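Local structure of maltose-binding protein MalE1 (Thermotoga maritima, 6DTU) at residues Leu5-Ser10 / Ile279-Ser284; Gly21-Ala26 / Thr283-Lys288. The protein binds malto-oligosaccharides, here maltotetraose, and probably serves as the solute-binding component of a sugar transport system. All coordinates share one frame; numbering follows the deposited sequence.

Contact 1. Residues Leu5-Ser10 / Ile279-Ser284; sequences LTIWCS and IEFLTS. With GLC (alpha-D-glucopyranose), chain C.
L5 and I7 pack against F281 in a buried, wholly apolar strand-to-helix contact, where strand 4-9 of the large mixed sheet is covered by helix 275-286. The backbones stay well apart, with 8.9 Å between the CA atoms of L5 and F281, and side chains bridge the distance. CD1 of L5 comes closest, 3.7 Å from CB of F281, as the two side chains run past each other in opposite directions. The I7 and F281 side chains cross at about a right angle, with I7 CD1 4.2 Å from F281 CE2, coming at the ring obliquely. F281 has CG anti to the backbone N (chi1 174°), which extends the ring from the helix toward the strand; I58 of the adjacent strand and the ring of F24, edge-to-face, also touch it. Beyond the end of the same strand, S10 OG accepts a hydrogen bond of 2.7 Å from O2 of the bound glucose. K12 N and Q13 OE1 also hydrogen-bond to S10 OG. A parallel strand covered by a helix and leading into a sugar-contacting loop is the alpha/beta arrangement of periplasmic binding proteins, whose ligands lie at the carboxyl ends of such strands.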
ATOM      1  N   LEU A   5      -5.484  22.449  13.047  1.00 13.94           N
ATOM      2  CA  LEU A   5      -5.653  21.315  12.142  1.00 10.92           C
ATOM      3  C   LEU A   5      -4.958  20.099  12.720  1.00 12.87           C
ATOM      4  O   LEU A   5      -3.763  20.150  13.048  1.00 15.31           O
ATOM      5  CB  LEU A   5      -5.056  21.595  10.766  1.00 16.08           C
ATOM      6  CG  LEU A   5      -5.686  22.735   9.957  1.00 14.71           C
ATOM      7  CD1 LEU A   5      -4.923  22.935   8.682  1.00 14.21           C
ATOM      8  CD2 LEU A   5      -7.167  22.448   9.711  1.00 15.32           C
ATOM      9  N   THR A   6      -5.709  19.012  12.851  1.00 12.55           N
ATOM     10  CA  THR A   6      -5.182  17.732  13.303  1.00 13.24           C
ATOM     11  C   THR A   6      -5.131  16.764  12.131  1.00 15.54           C
ATOM     12  O   THR A   6      -6.096  16.653  11.364  1.00 15.87           O
ATOM     13  CB  THR A   6      -6.055  17.181  14.422  1.00 14.21           C
ATOM     14  OG1 THR A   6      -6.030  18.113  15.514  1.00 18.90           O
ATOM     15  CG2 THR A   6      -5.487  15.835  14.908  1.00 17.66           C
ATOM     16  N   ILE A   7      -4.004  16.070  11.995  1.00 14.95           N
ATOM     17  CA  ILE A   7      -3.759  15.114  10.924  1.00 13.32           C
ATOM     18  C   ILE A   7      -3.513  13.761  11.559  1.00 14.64           C
ATOM     19  O   ILE A   7      -2.717  13.662  12.499  1.00 14.48           O
ATOM     20  CB  ILE A   7      -2.486  15.515  10.158  1.00 12.03           C
ATOM     21  CG1 ILE A   7      -2.584  16.950   9.638  1.00 12.61           C
ATOM     22  CG2 ILE A   7      -2.195  14.527   9.030  1.00 13.60           C
ATOM     23  CD1 ILE A   7      -1.253  17.493   9.135  1.00 13.55           C
ATOM     24  N   TRP A   8      -4.147  12.719  11.024  1.00 11.46           N
ATOM     25  CA  TRP A   8      -3.822  11.332  11.347  1.00 11.35           C
ATOM     26  C   TRP A   8      -3.008  10.753  10.200  1.00 11.78           C
ATOM     27  O   TRP A   8      -3.404  10.857   9.033  1.00 12.29           O
ATOM     28  CB  TRP A   8      -5.074  10.460  11.517  1.00 12.57           C
ATOM     29  CG  TRP A   8      -5.908  10.759  12.702  1.00 12.12           C
ATOM     30  CD1 TRP A   8      -5.595  11.605  13.746  1.00 11.87           C
ATOM     31  CD2 TRP A   8      -7.195  10.212  12.992  1.00 12.12           C
ATOM     32  NE1 TRP A   8      -6.622  11.621  14.657  1.00 14.38           N
ATOM     33  CE2 TRP A   8      -7.608  10.761  14.229  1.00 11.58           C
ATOM     34  CE3 TRP A   8      -8.027   9.283  12.344  1.00 13.99           C
ATOM     35  CZ2 TRP A   8      -8.837  10.442  14.812  1.00 14.29           C
ATOM     36  CZ3 TRP A   8      -9.247   8.967  12.925  1.00 15.51           C
ATOM     37  CH2 TRP A   8      -9.634   9.540  14.155  1.00 17.66           C
ATOM     38  N   CYS A   9      -1.890  10.142  10.524  1.00 13.00           N
ATOM     39  CA  CYS A   9      -1.074   9.505   9.497  1.00 12.30           C
ATOM     40  C   CYS A   9      -0.320   8.357  10.136  1.00 13.91           C
ATOM     41  O   CYS A   9      -0.210   8.262  11.362  1.00 13.63           O
ATOM     42  CB  CYS A   9      -0.105  10.490   8.821  1.00 13.47           C
ATOM     43  SG  CYS A   9       1.137  11.184   9.921  1.00 14.29           S
ATOM     44  N   SER A  10       0.233   7.508   9.285  1.00 13.04           N
ATOM     45  CA  SER A  10       1.036   6.406   9.783  1.00 13.00           C
ATOM     46  C   SER A  10       2.372   6.926  10.307  1.00 12.70           C
ATOM     47  O   SER A  10       2.705   8.103  10.199  1.00 13.93           O
ATOM     48  CB  SER A  10       1.281   5.384   8.671  1.00 12.00           C
ATOM     49  OG  SER A  10       2.369   5.798   7.867  1.00 13.23           O
ATOM     50  N   ILE A 279      -8.487  22.310   3.563  1.00 12.47           N
ATOM     51  CA  ILE A 279      -8.293  22.349   2.119  1.00 11.43           C
ATOM     52  C   ILE A 279      -7.227  23.380   1.750  1.00 13.72           C
ATOM     53  O   ILE A 279      -6.349  23.114   0.917  1.00 14.19           O
ATOM     54  CB  ILE A 279      -9.638  22.595   1.399  1.00 12.09           C
ATOM     55  CG1 ILE A 279     -10.536  21.373   1.553  1.00 12.08           C
ATOM     56  CG2 ILE A 279      -9.391  22.838  -0.087  1.00 14.79           C
ATOM     57  CD1 ILE A 279     -12.000  21.647   1.084  1.00 13.64           C
ATOM     58  N   GLU A 280      -7.272  24.566   2.373  1.00 14.97           N
ATOM     59  CA  GLU A 280      -6.283  25.604   2.087  1.00 14.86           C
ATOM     60  C   GLU A 280      -4.869  25.132   2.399  1.00 15.44           C
ATOM     61  O   GLU A 280      -3.932  25.379   1.636  1.00 15.85           O
ATOM     62  CB  GLU A 280      -6.592  26.871   2.888  1.00 15.76           C
ATOM     63  CG  GLU A 280      -5.517  27.988   2.759  1.00 18.19           C
ATOM     64  CD  GLU A 280      -5.529  28.720   1.411  1.00 19.27           C
ATOM     65  OE1 GLU A 280      -6.466  28.521   0.598  1.00 21.80           O
ATOM     66  OE2 GLU A 280      -4.589  29.512   1.161  1.00 21.24           O
ATOM     67  N   PHE A 281      -4.689  24.516   3.558  1.00 15.11           N
ATOM     68  CA  PHE A 281      -3.405  23.930   3.924  1.00 12.58           C
ATOM     69  C   PHE A 281      -2.916  22.932   2.871  1.00 15.29           C
ATOM     70  O   PHE A 281      -1.741  22.947   2.480  1.00 13.15           O
ATOM     71  CB  PHE A 281      -3.588  23.291   5.292  1.00 14.71           C
ATOM     72  CG  PHE A 281      -2.431  22.514   5.774  1.00 13.50           C
ATOM     73  CD1 PHE A 281      -1.349  23.138   6.335  1.00 14.66           C
ATOM     74  CD2 PHE A 281      -2.442  21.144   5.702  1.00 13.29           C
ATOM     75  CE1 PHE A 281      -0.287  22.400   6.819  1.00 15.70           C
ATOM     76  CE2 PHE A 281      -1.379  20.402   6.158  1.00 13.05           C
ATOM     77  CZ  PHE A 281      -0.311  21.021   6.719  1.00 14.34           C
ATOM     78  N   LEU A 282      -3.815  22.084   2.372  1.00 14.90           N
ATOM     79  CA  LEU A 282      -3.401  21.074   1.401  1.00 13.03           C
ATOM     80  C   LEU A 282      -3.060  21.700   0.058  1.00 15.70           C
ATOM     81  O   LEU A 282      -2.041  21.349  -0.546  1.00 16.09           O
ATOM     82  CB  LEU A 282      -4.493  20.021   1.230  1.00 14.72           C
ATOM     83  CG  LEU A 282      -4.728  19.180   2.489  1.00 13.31           C
ATOM     84  CD1 LEU A 282      -5.808  18.169   2.138  1.00 13.47           C
ATOM     85  CD2 LEU A 282      -3.467  18.480   2.956  1.00 12.69           C
ATOM     86  N   THR A 283      -3.910  22.602  -0.444  1.00 14.22           N
ATOM     87  CA  THR A 283      -3.709  23.113  -1.805  1.00 17.17           C
ATOM     88  C   THR A 283      -2.635  24.191  -1.883  1.00 16.32           C
ATOM     89  O   THR A 283      -1.928  24.288  -2.893  1.00 17.23           O
ATOM     90  CB  THR A 283      -5.020  23.646  -2.395  1.00 15.77           C
ATOM     91  OG1 THR A 283      -5.473  24.758  -1.604  1.00 18.29           O
ATOM     92  CG2 THR A 283      -6.074  22.531  -2.446  1.00 16.26           C
ATOM     93  N   SER A 284      -2.538  25.049  -0.874  1.00 16.13           N
ATOM     94  CA  SER A 284      -1.650  26.201  -0.966  1.00 15.02           C
ATOM     95  C   SER A 284      -0.246  25.913  -0.463  1.00 16.33           C
ATOM     96  O   SER A 284       0.663  26.719  -0.710  1.00 17.14           O
ATOM     97  CB  SER A 284      -2.212  27.367  -0.145  1.00 15.88           C
ATOM     98  OG  SER A 284      -1.965  27.157   1.248  1.00 18.80           O
TER
HETATM   99  C1  GLC C   1       3.092   2.178   6.806  1.00 18.36           C
HETATM  100  C2  GLC C   1       2.848   2.789   5.484  1.00 12.38           C
HETATM  101  C3  GLC C   1       1.672   2.208   4.814  1.00 14.23           C
HETATM  102  C4  GLC C   1       1.808   0.732   4.670  1.00 12.37           C
HETATM  103  C5  GLC C   1       1.950   0.068   6.066  1.00 13.32           C
HETATM  104  C6  GLC C   1       2.279  -1.290   6.019  1.00 17.14           C
HETATM  105  O1  GLC C   1       2.047   2.484   7.672  1.00 21.14           O
HETATM  106  O2  GLC C   1       2.660   4.224   5.707  1.00 15.09           O
HETATM  107  O3  GLC C   1       1.575   2.858   3.495  1.00 13.99           O
HETATM  108  O4  GLC C   1       0.630   0.192   4.013  1.00 13.10           O
HETATM  109  O5  GLC C   1       3.182   0.734   6.698  1.00 15.94           O
HETATM  110  O6  GLC C   1       2.238  -1.818   7.350  1.00 20.13           O

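Contact 2. Residues Gly21-Ala26 / Thr283-Lys288; sequences GEEFKA and TSFIAK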
ATOM      1  N   GLY A  21       4.072  21.297   9.572  1.00 16.75           N
ATOM      2  CA  GLY A  21       3.048  21.913  10.403  1.00 13.11           C
ATOM      3  C   GLY A  21       3.587  23.034  11.263  1.00 16.16           C
ATOM      4  O   GLY A  21       2.923  24.058  11.444  1.00 16.90           O
ATOM      5  N   GLU A  22       4.805  22.858  11.792  1.00 14.87           N
ATOM      6  CA  GLU A  22       5.463  23.923  12.530  1.00 16.56           C
ATOM      7  C   GLU A  22       5.699  25.131  11.636  1.00 14.74           C
ATOM      8  O   GLU A  22       5.550  26.279  12.074  1.00 15.33           O
ATOM      9  CB  GLU A  22       6.801  23.420  13.072  1.00 18.13           C
ATOM     10  CG  GLU A  22       6.693  22.525  14.283  1.00 23.12           C
ATOM     11  CD  GLU A  22       8.004  21.840  14.651  1.00 30.34           C
ATOM     12  OE1 GLU A  22       7.968  20.986  15.563  1.00 37.80           O
ATOM     13  OE2 GLU A  22       9.067  22.163  14.071  1.00 31.60           O
ATOM     14  N   GLU A  23       6.079  24.893  10.378  1.00 13.18           N
ATOM     15  CA  GLU A  23       6.314  26.009   9.460  1.00 13.70           C
ATOM     16  C   GLU A  23       5.019  26.748   9.152  1.00 14.81           C
ATOM     17  O   GLU A  23       4.982  27.984   9.153  1.00 17.66           O
ATOM     18  CB  GLU A  23       6.995  25.493   8.184  1.00 14.34           C
ATOM     19  CG  GLU A  23       8.369  24.855   8.476  1.00 16.98           C
ATOM     20  CD  GLU A  23       9.006  24.150   7.299  1.00 20.11           C
ATOM     21  OE1 GLU A  23       8.397  24.147   6.207  1.00 20.22           O
ATOM     22  OE2 GLU A  23      10.103  23.560   7.489  1.00 19.66           O
ATOM     23  N   PHE A  24       3.931  26.010   8.942  1.00 16.34           N
ATOM     24  CA  PHE A  24       2.645  26.643   8.684  1.00 13.74           C
ATOM     25  C   PHE A  24       2.201  27.460   9.886  1.00 12.90           C
ATOM     26  O   PHE A  24       1.663  28.558   9.733  1.00 12.83           O
ATOM     27  CB  PHE A  24       1.627  25.539   8.359  1.00 13.77           C
ATOM     28  CG  PHE A  24       0.359  26.025   7.698  1.00 15.02           C
ATOM     29  CD1 PHE A  24       0.339  26.315   6.320  1.00 15.18           C
ATOM     30  CD2 PHE A  24      -0.819  26.171   8.432  1.00 15.74           C
ATOM     31  CE1 PHE A  24      -0.830  26.767   5.695  1.00 15.68           C
ATOM     32  CE2 PHE A  24      -2.002  26.613   7.802  1.00 14.52           C
ATOM     33  CZ  PHE A  24      -1.999  26.899   6.432  1.00 14.89           C
ATOM     34  N   LYS A  25       2.427  26.941  11.087  1.00 13.01           N
ATOM     35  CA  LYS A  25       2.061  27.638  12.311  1.00 12.69           C
ATOM     36  C   LYS A  25       2.867  28.921  12.469  1.00 14.96           C
ATOM     37  O   LYS A  25       2.312  29.970  12.808  1.00 16.78           O
ATOM     38  CB  LYS A  25       2.284  26.699  13.497  1.00 16.23           C
ATOM     39  CG  LYS A  25       2.028  27.352  14.854  1.00 17.81           C
ATOM     40  CD  LYS A  25       2.515  26.469  15.989  1.00 17.85           C
ATOM     41  CE  LYS A  25       2.234  27.137  17.319  1.00 20.79           C
ATOM     42  NZ  LYS A  25       2.602  26.239  18.457  1.00 21.65           N
ATOM     43  N   ALA A  26       4.182  28.861  12.212  1.00 14.23           N
ATOM     44  CA  ALA A  26       4.997  30.070  12.307  1.00 15.56           C
ATOM     45  C   ALA A  26       4.507  31.143  11.343  1.00 13.90           C
ATOM     46  O   ALA A  26       4.511  32.336  11.675  1.00 16.35           O
ATOM     47  CB  ALA A  26       6.473  29.738  12.049  1.00 15.80           C
ATOM     48  N   THR A 283      -3.910  22.602  -0.444  1.00 14.22           N
ATOM     49  CA  THR A 283      -3.709  23.113  -1.805  1.00 17.17           C
ATOM     50  C   THR A 283      -2.635  24.191  -1.883  1.00 16.32           C
ATOM     51  O   THR A 283      -1.928  24.288  -2.893  1.00 17.23           O
ATOM     52  CB  THR A 283      -5.020  23.646  -2.395  1.00 15.77           C
ATOM     53  OG1 THR A 283      -5.473  24.758  -1.604  1.00 18.29           O
ATOM     54  CG2 THR A 283      -6.074  22.531  -2.446  1.00 16.26           C
ATOM     55  N   SER A 284      -2.538  25.049  -0.874  1.00 16.13           N
ATOM     56  CA  SER A 284      -1.650  26.201  -0.966  1.00 15.02           C
ATOM     57  C   SER A 284      -0.246  25.913  -0.463  1.00 16.33           C
ATOM     58  O   SER A 284       0.663  26.719  -0.710  1.00 17.14           O
ATOM     59  CB  SER A 284      -2.212  27.367  -0.145  1.00 15.88           C
ATOM     60  OG  SER A 284      -1.965  27.157   1.248  1.00 18.80           O
ATOM     61  N   PHE A 285      -0.059  24.809   0.259  1.00 17.36           N
ATOM     62  CA  PHE A 285       1.198  24.520   0.941  1.00 14.13           C
ATOM     63  C   PHE A 285       1.645  23.093   0.651  1.00 14.10           C
ATOM     64  O   PHE A 285       2.706  22.887   0.061  1.00 14.97           O
ATOM     65  CB  PHE A 285       1.046  24.753   2.457  1.00 15.61           C
ATOM     66  CG  PHE A 285       2.279  24.425   3.281  1.00 14.71           C
ATOM     67  CD1 PHE A 285       3.549  24.833   2.874  1.00 18.65           C
ATOM     68  CD2 PHE A 285       2.157  23.781   4.509  1.00 17.04           C
ATOM     69  CE1 PHE A 285       4.675  24.550   3.633  1.00 18.64           C
ATOM     70  CE2 PHE A 285       3.291  23.509   5.285  1.00 16.39           C
ATOM     71  CZ  PHE A 285       4.545  23.916   4.851  1.00 17.79           C
ATOM     72  N   ILE A 286       0.837  22.103   1.030  1.00 14.28           N
ATOM     73  CA  ILE A 286       1.247  20.710   0.865  1.00 13.27           C
ATOM     74  C   ILE A 286       1.432  20.372  -0.616  1.00 13.83           C
ATOM     75  O   ILE A 286       2.332  19.613  -0.991  1.00 13.46           O
ATOM     76  CB  ILE A 286       0.270  19.768   1.601  1.00 11.64           C
ATOM     77  CG1 ILE A 286       0.349  19.975   3.114  1.00 11.46           C
ATOM     78  CG2 ILE A 286       0.540  18.296   1.288  1.00 13.67           C
ATOM     79  CD1 ILE A 286       1.703  19.588   3.720  1.00 13.20           C
ATOM     80  N   ALA A 287       0.593  20.932  -1.487  1.00 13.86           N
ATOM     81  CA  ALA A 287       0.648  20.564  -2.889  1.00 13.86           C
ATOM     82  C   ALA A 287       1.812  21.182  -3.646  1.00 13.31           C
ATOM     83  O   ALA A 287       2.001  20.842  -4.822  1.00 15.68           O
ATOM     84  CB  ALA A 287      -0.655  20.943  -3.601  1.00 13.22           C
ATOM     85  N   LYS A 288       2.574  22.081  -3.040  1.00 14.31           N
ATOM     86  CA  LYS A 288       3.597  22.786  -3.801  1.00 15.35           C
ATOM     87  C   LYS A 288       4.782  21.873  -4.115  1.00 15.17           C
ATOM     88  O   LYS A 288       5.009  20.856  -3.458  1.00 14.69           O
ATOM     89  CB  LYS A 288       4.092  24.025  -3.057  1.00 15.77           C
ATOM     90  CG  LYS A 288       3.099  25.172  -2.950  1.00 16.59           C
ATOM     91  CD  LYS A 288       3.526  26.186  -1.903  1.00 27.55           C
ATOM     92  CE  LYS A 288       4.968  26.632  -2.045  1.00 28.67           C
ATOM     93  NZ  LYS A 288       5.082  28.060  -2.476  1.00 32.32           N
TER
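F24 and F285 meet as a pair of phenylalanines between helix 14-28 and the end of helix 275-286, with E23 adding its carboxylate at the rim of the second ring. The two ring planes are near parallel, 26° apart, yet their centroids are separated by 5.7 Å. The rings are therefore slid so far that they barely overlap, and the contact is made by a few carbons: CD1 of F24 lies 3.6 Å from CD2 of F285, while CB of F24 is 4.0 Å from CE2 of F285. Both side chains place CG anti to the backbone N (chi1 177° in F285). Each thus reaches toward the other helix, and they pass alongside in opposite directions across the 8.2 Å between the CA atoms of F24 and F285.

E23 leaves the helix one residue earlier, with its chain extended beyond CG. This brings OE1 to the edge of the F285 ring, near the ring plane and 4.1 Å from CZ. The carboxylate plane is turned 56° from that of the ring. Its other oxygen, OE2, forms salt bridges with K19 and R294, while OE1 lies beside the ring edge. L20 of the same helix as F24 also touches F285.

The chemistry is thus divided. Dispersion between aromatic carbons joins the helices, without the full overlap of a face-to-face stack. The acid approaches F285 from the rim, where the ring's CH groups carry slight positive charge, and the two basic partners of E23 probably favour its ionised form.

From the N terminus, strand 4-9 comes first and helix 14-28 follows it; both are met much later in the chain by helix 275-286. Contact 1 closes a loop with 268 residues between its segments and contact 2 one with 256. Since 21-26 follows 5-10 and 283-288 extends past 279-284, the two closures overlap in parallel order, sharing T283 and S284. Their centres are 8 Å apart. F281 and F24 join them directly, with CD1 of F281 3.6 Å from CD1 of F24. A probable hydrogen bond of 3.1 Å links I286 N to F281 O. One late helix thereby ties the sheet to the first helix.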